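Local coordinates for protein endonuclease and methylase LlaGI (Lactococcus lactis, PDB 5FFJ) that probably recognises a specific DNA sequence, methylates it, and uses a helicase-like ATPase in restriction, as a Type ISP restriction-modification enzyme, at residues D898-A907 and G918-I926. Numbering follows the deposited sequence.
Sequences DSYVLSIRWA and GFVSNGSYI. With nucleotides of chain B.
S924 OG is met by two weak hydrogen bonds, accepting one from Y900 OH (2.7 Å) and giving one to OP1 of DC10 of chain B (3.0 Å). The site illustrates how a Rossmann-like methyltransferase fold can bring the C-terminal end of a strand, here 915-922, up to a DNA phosphate; it runs parallel beside 850-853, and helix 899-910 is the last helix of the crossover between them. N922 closes an Asx turn, its OD1 accepting from S924 N, while CG anti to the backbone N (chi1 -171°) leaves ND2 to reach the same OP1 weakly, at 2.6 Å. N922 CB lies over one face of the Y900 ring, a CH-pi contact 3.7 Å from the centroid and 16° off the normal; V901 CG2 lies over the opposite face. Replacing Y900 by an alanine would probably open a gap beneath N922 CB and deprive S924 OG of its hydroxyl donor, leaving both phosphate-contacting side chains freer to turn. D898 N-caps the helix, its OD1 taking Y900 N at 3.2 Å and also S858 N. Farther along, packing turns mainly apolar: I904 CG1 meets the F919 ring edge, 4.3 Å from F919 CD2, and A907 CB lies 4.4 Å from F919 CE2.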
loop_
_atom_site.group_PDB
_atom_site.type_symbol
_atom_site.label_atom_id
_atom_site.label_comp_id
_atom_site.label_asym_id
_atom_site.label_seq_id
_atom_site.Cartn_x
_atom_site.Cartn_y
_atom_site.Cartn_z
ATOM N N ASP A 898 10.441 -11.938 10.789
ATOM C CA ASP A 898 10.196 -10.643 10.167
ATOM C C ASP A 898 11.418 -10.270 9.338
ATOM O O ASP A 898 12.551 -10.537 9.742
ATOM C CB ASP A 898 9.905 -9.574 11.225
ATOM C CG ASP A 898 9.418 -8.261 10.627
ATOM O OD1 ASP A 898 9.928 -7.845 9.565
ATOM O OD2 ASP A 898 8.519 -7.638 11.231
ATOM N N SER A 899 11.180 -9.652 8.185
ATOM C CA SER A 899 12.247 -9.309 7.247
ATOM C C SER A 899 13.392 -8.542 7.903
ATOM O O SER A 899 14.554 -8.728 7.544
ATOM C CB SER A 899 11.683 -8.482 6.089
ATOM O OG SER A 899 10.740 -9.228 5.341
ATOM N N TYR A 900 13.067 -7.685 8.864
ATOM C CA TYR A 900 14.087 -6.866 9.507
ATOM C C TYR A 900 14.933 -7.715 10.451
ATOM O O TYR A 900 16.093 -7.401 10.706
ATOM C CB TYR A 900 13.444 -5.687 10.253
ATOM C CG TYR A 900 13.119 -5.938 11.709
ATOM C CD1 TYR A 900 14.063 -5.700 12.701
ATOM C CD2 TYR A 900 11.861 -6.385 12.096
ATOM C CE1 TYR A 900 13.771 -5.917 14.032
ATOM C CE2 TYR A 900 11.560 -6.605 13.428
ATOM C CZ TYR A 900 12.520 -6.367 14.391
ATOM O OH TYR A 900 12.233 -6.580 15.719
ATOM N N VAL A 901 14.352 -8.797 10.960
ATOM C CA VAL A 901 15.086 -9.726 11.814
ATOM C C VAL A 901 15.920 -10.666 10.949
ATOM O O VAL A 901 17.000 -11.101 11.349
ATOM C CB VAL A 901 14.143 -10.548 12.711
ATOM C CG1 VAL A 901 14.945 -11.363 13.716
ATOM C CG2 VAL A 901 13.173 -9.632 13.437
ATOM N N LEU A 902 15.408 -10.980 9.762
ATOM C CA LEU A 902 16.174 -11.730 8.776
ATOM C C LEU A 902 17.389 -10.918 8.340
ATOM O O LEU A 902 18.487 -11.454 8.188
ATOM C CB LEU A 902 15.314 -12.073 7.558
ATOM C CG LEU A 902 14.073 -12.938 7.790
ATOM C CD1 LEU A 902 13.327 -13.159 6.478
ATOM C CD2 LEU A 902 14.442 -14.266 8.425
ATOM N N SER A 903 17.181 -9.619 8.144
ATOM C CA SER A 903 18.245 -8.724 7.706
ATOM C C SER A 903 19.385 -8.671 8.717
ATOM O O SER A 903 20.557 -8.684 8.340
ATOM C CB SER A 903 17.694 -7.317 7.472
ATOM O OG SER A 903 16.742 -7.312 6.424
ATOM N N ILE A 904 19.042 -8.604 9.999
ATOM C CA ILE A 904 20.050 -8.602 11.051
ATOM C C ILE A 904 20.784 -9.938 11.063
ATOM O O ILE A 904 22.001 -9.983 11.235
ATOM C CB ILE A 904 19.430 -8.335 12.440
ATOM C CG1 ILE A 904 18.823 -6.930 12.486
ATOM C CG2 ILE A 904 20.483 -8.484 13.543
ATOM C CD1 ILE A 904 18.000 -6.648 13.728
ATOM N N ARG A 905 20.037 -11.022 10.879
ATOM C CA ARG A 905 20.620 -12.358 10.830
ATOM C C ARG A 905 21.585 -12.477 9.656
ATOM O O ARG A 905 22.763 -12.786 9.838
ATOM C CB ARG A 905 19.520 -13.418 10.721
ATOM C CG ARG A 905 20.014 -14.865 10.653
ATOM C CD ARG A 905 20.583 -15.334 11.983
ATOM N NE ARG A 905 21.952 -14.876 12.198
ATOM C CZ ARG A 905 22.569 -14.882 13.376
ATOM N NH1 ARG A 905 21.939 -15.311 14.463
ATOM N NH2 ARG A 905 23.818 -14.450 13.471
ATOM N N TRP A 906 21.070 -12.229 8.456
ATOM C CA TRP A 906 21.857 -12.336 7.232
ATOM C C TRP A 906 23.097 -11.450 7.282
ATOM O O TRP A 906 24.159 -11.824 6.786
ATOM C CB TRP A 906 21.001 -11.964 6.022
ATOM C CG TRP A 906 21.696 -12.156 4.713
ATOM C CD1 TRP A 906 21.587 -13.226 3.877
ATOM C CD2 TRP A 906 22.612 -11.249 4.086
ATOM N NE1 TRP A 906 22.374 -13.044 2.767
ATOM C CE2 TRP A 906 23.015 -11.837 2.872
ATOM C CE3 TRP A 906 23.128 -9.997 4.434
ATOM C CZ2 TRP A 906 23.911 -11.217 2.004
ATOM C CZ3 TRP A 906 24.018 -9.383 3.570
ATOM C CH2 TRP A 906 24.399 -9.994 2.370
ATOM N N ALA A 907 22.953 -10.273 7.881
ATOM C CA ALA A 907 24.062 -9.336 8.005
ATOM C C ALA A 907 25.038 -9.801 9.078
ATOM O O ALA A 907 26.251 -9.688 8.913
ATOM C CB ALA A 907 23.545 -7.942 8.321
ATOM N N GLY A 918 25.036 -0.970 10.968
ATOM C CA GLY A 918 24.286 0.238 11.261
ATOM C C GLY A 918 22.976 0.253 10.497
ATOM O O GLY A 918 22.964 0.370 9.269
ATOM N N PHE A 919 21.872 0.142 11.233
ATOM C CA PHE A 919 20.544 0.017 10.642
ATOM C C PHE A 919 19.529 0.972 11.262
ATOM O O PHE A 919 19.640 1.347 12.432
ATOM C CB PHE A 919 20.018 -1.416 10.806
ATOM C CG PHE A 919 20.478 -2.387 9.745
ATOM C CD1 PHE A 919 21.039 -1.959 8.551
ATOM C CD2 PHE A 919 20.324 -3.748 9.948
ATOM C CE1 PHE A 919 21.444 -2.869 7.593
ATOM C CE2 PHE A 919 20.726 -4.662 8.995
ATOM C CZ PHE A 919 21.286 -4.224 7.817
ATOM N N VAL A 920 18.540 1.353 10.458
ATOM C CA VAL A 920 17.284 1.880 10.969
ATOM C C VAL A 920 16.263 0.767 10.766
ATOM O O VAL A 920 16.089 0.270 9.652
ATOM C CB VAL A 920 16.839 3.188 10.263
ATOM C CG1 VAL A 920 16.763 3.014 8.747
ATOM C CG2 VAL A 920 15.501 3.659 10.816
ATOM N N SER A 921 15.609 0.356 11.847
ATOM C CA SER A 921 14.768 -0.834 11.810
ATOM C C SER A 921 13.554 -0.721 12.716
ATOM O O SER A 921 13.409 0.242 13.470
ATOM C CB SER A 921 15.587 -2.060 12.214
ATOM O OG SER A 921 16.175 -1.868 13.492
ATOM N N ASN A 922 12.682 -1.718 12.626
ATOM C CA ASN A 922 11.619 -1.889 13.601
ATOM C C ASN A 922 12.258 -2.103 14.969
ATOM O O ASN A 922 13.080 -3.002 15.138
ATOM C CB ASN A 922 10.721 -3.068 13.219
ATOM C CG ASN A 922 9.470 -3.156 14.072
ATOM O OD1 ASN A 922 9.410 -2.612 15.176
ATOM N ND2 ASN A 922 8.460 -3.850 13.562
ATOM N N GLY A 923 11.888 -1.271 15.936
ATOM C CA GLY A 923 12.508 -1.302 17.250
ATOM C C GLY A 923 11.786 -2.192 18.245
ATOM O O GLY A 923 12.031 -2.107 19.448
ATOM N N SER A 924 10.898 -3.046 17.746
ATOM C CA SER A 924 10.107 -3.927 18.604
ATOM C C SER A 924 10.988 -4.803 19.488
ATOM O O SER A 924 10.705 -4.984 20.673
ATOM C CB SER A 924 9.191 -4.815 17.759
ATOM O OG SER A 924 9.943 -5.683 16.930
ATOM N N TYR A 925 12.062 -5.328 18.909
ATOM C CA TYR A 925 12.902 -6.310 19.586
ATOM C C TYR A 925 13.523 -5.791 20.882
ATOM O O TYR A 925 13.989 -6.584 21.700
ATOM C CB TYR A 925 14.014 -6.780 18.650
ATOM C CG TYR A 925 15.024 -5.707 18.336
ATOM C CD1 TYR A 925 16.123 -5.504 19.160
ATOM C CD2 TYR A 925 14.877 -4.897 17.221
ATOM C CE1 TYR A 925 17.043 -4.524 18.882
ATOM C CE2 TYR A 925 15.796 -3.915 16.935
ATOM C CZ TYR A 925 16.876 -3.733 17.769
ATOM O OH TYR A 925 17.792 -2.755 17.486
ATOM N N ILE A 926 13.545 -4.472 21.061
ATOM C CA ILE A 926 14.109 -3.878 22.272
ATOM C C ILE A 926 13.381 -4.423 23.494
ATOM O O ILE A 926 14.001 -4.943 24.422
ATOM C CB ILE A 926 14.015 -2.338 22.260
ATOM C CG1 ILE A 926 14.761 -1.770 21.053
ATOM C CG2 ILE A 926 14.599 -1.755 23.549
ATOM C CD1 ILE A 926 14.593 -0.278 20.870
ATOM P P DC B 10 5.940 -5.444 15.506
ATOM O OP1 DC B 10 7.400 -5.500 15.258
ATOM O OP2 DC B 10 5.433 -4.592 16.608
ATOM O "O5'" DC B 10 5.176 -5.033 14.161
ATOM C "C5'" DC B 10 5.461 -5.722 12.951
ATOM C "C4'" DC B 10 4.186 -6.093 12.211
ATOM O "O4'" DC B 10 3.183 -6.562 13.160
ATOM C "C3'" DC B 10 3.535 -4.939 11.439
ATOM O "O3'" DC B 10 3.261 -5.325 10.091
ATOM C "C2'" DC B 10 2.263 -4.642 12.227
ATOM C "C1'" DC B 10 1.934 -5.989 12.841
ATOM N N1 DC B 10 1.102 -5.898 14.086
ATOM C C2 DC B 10 -0.242 -6.306 14.077
ATOM O O2 DC B 10 -0.738 -6.751 13.033
ATOM N N3 DC B 10 -0.965 -6.203 15.223
ATOM C C4 DC B 10 -0.395 -5.717 16.330
ATOM N N4 DC B 10 -1.141 -5.631 17.437
ATOM C C5 DC B 10 0.963 -5.298 16.351
ATOM C C6 DC B 10 1.664 -5.403 15.221
#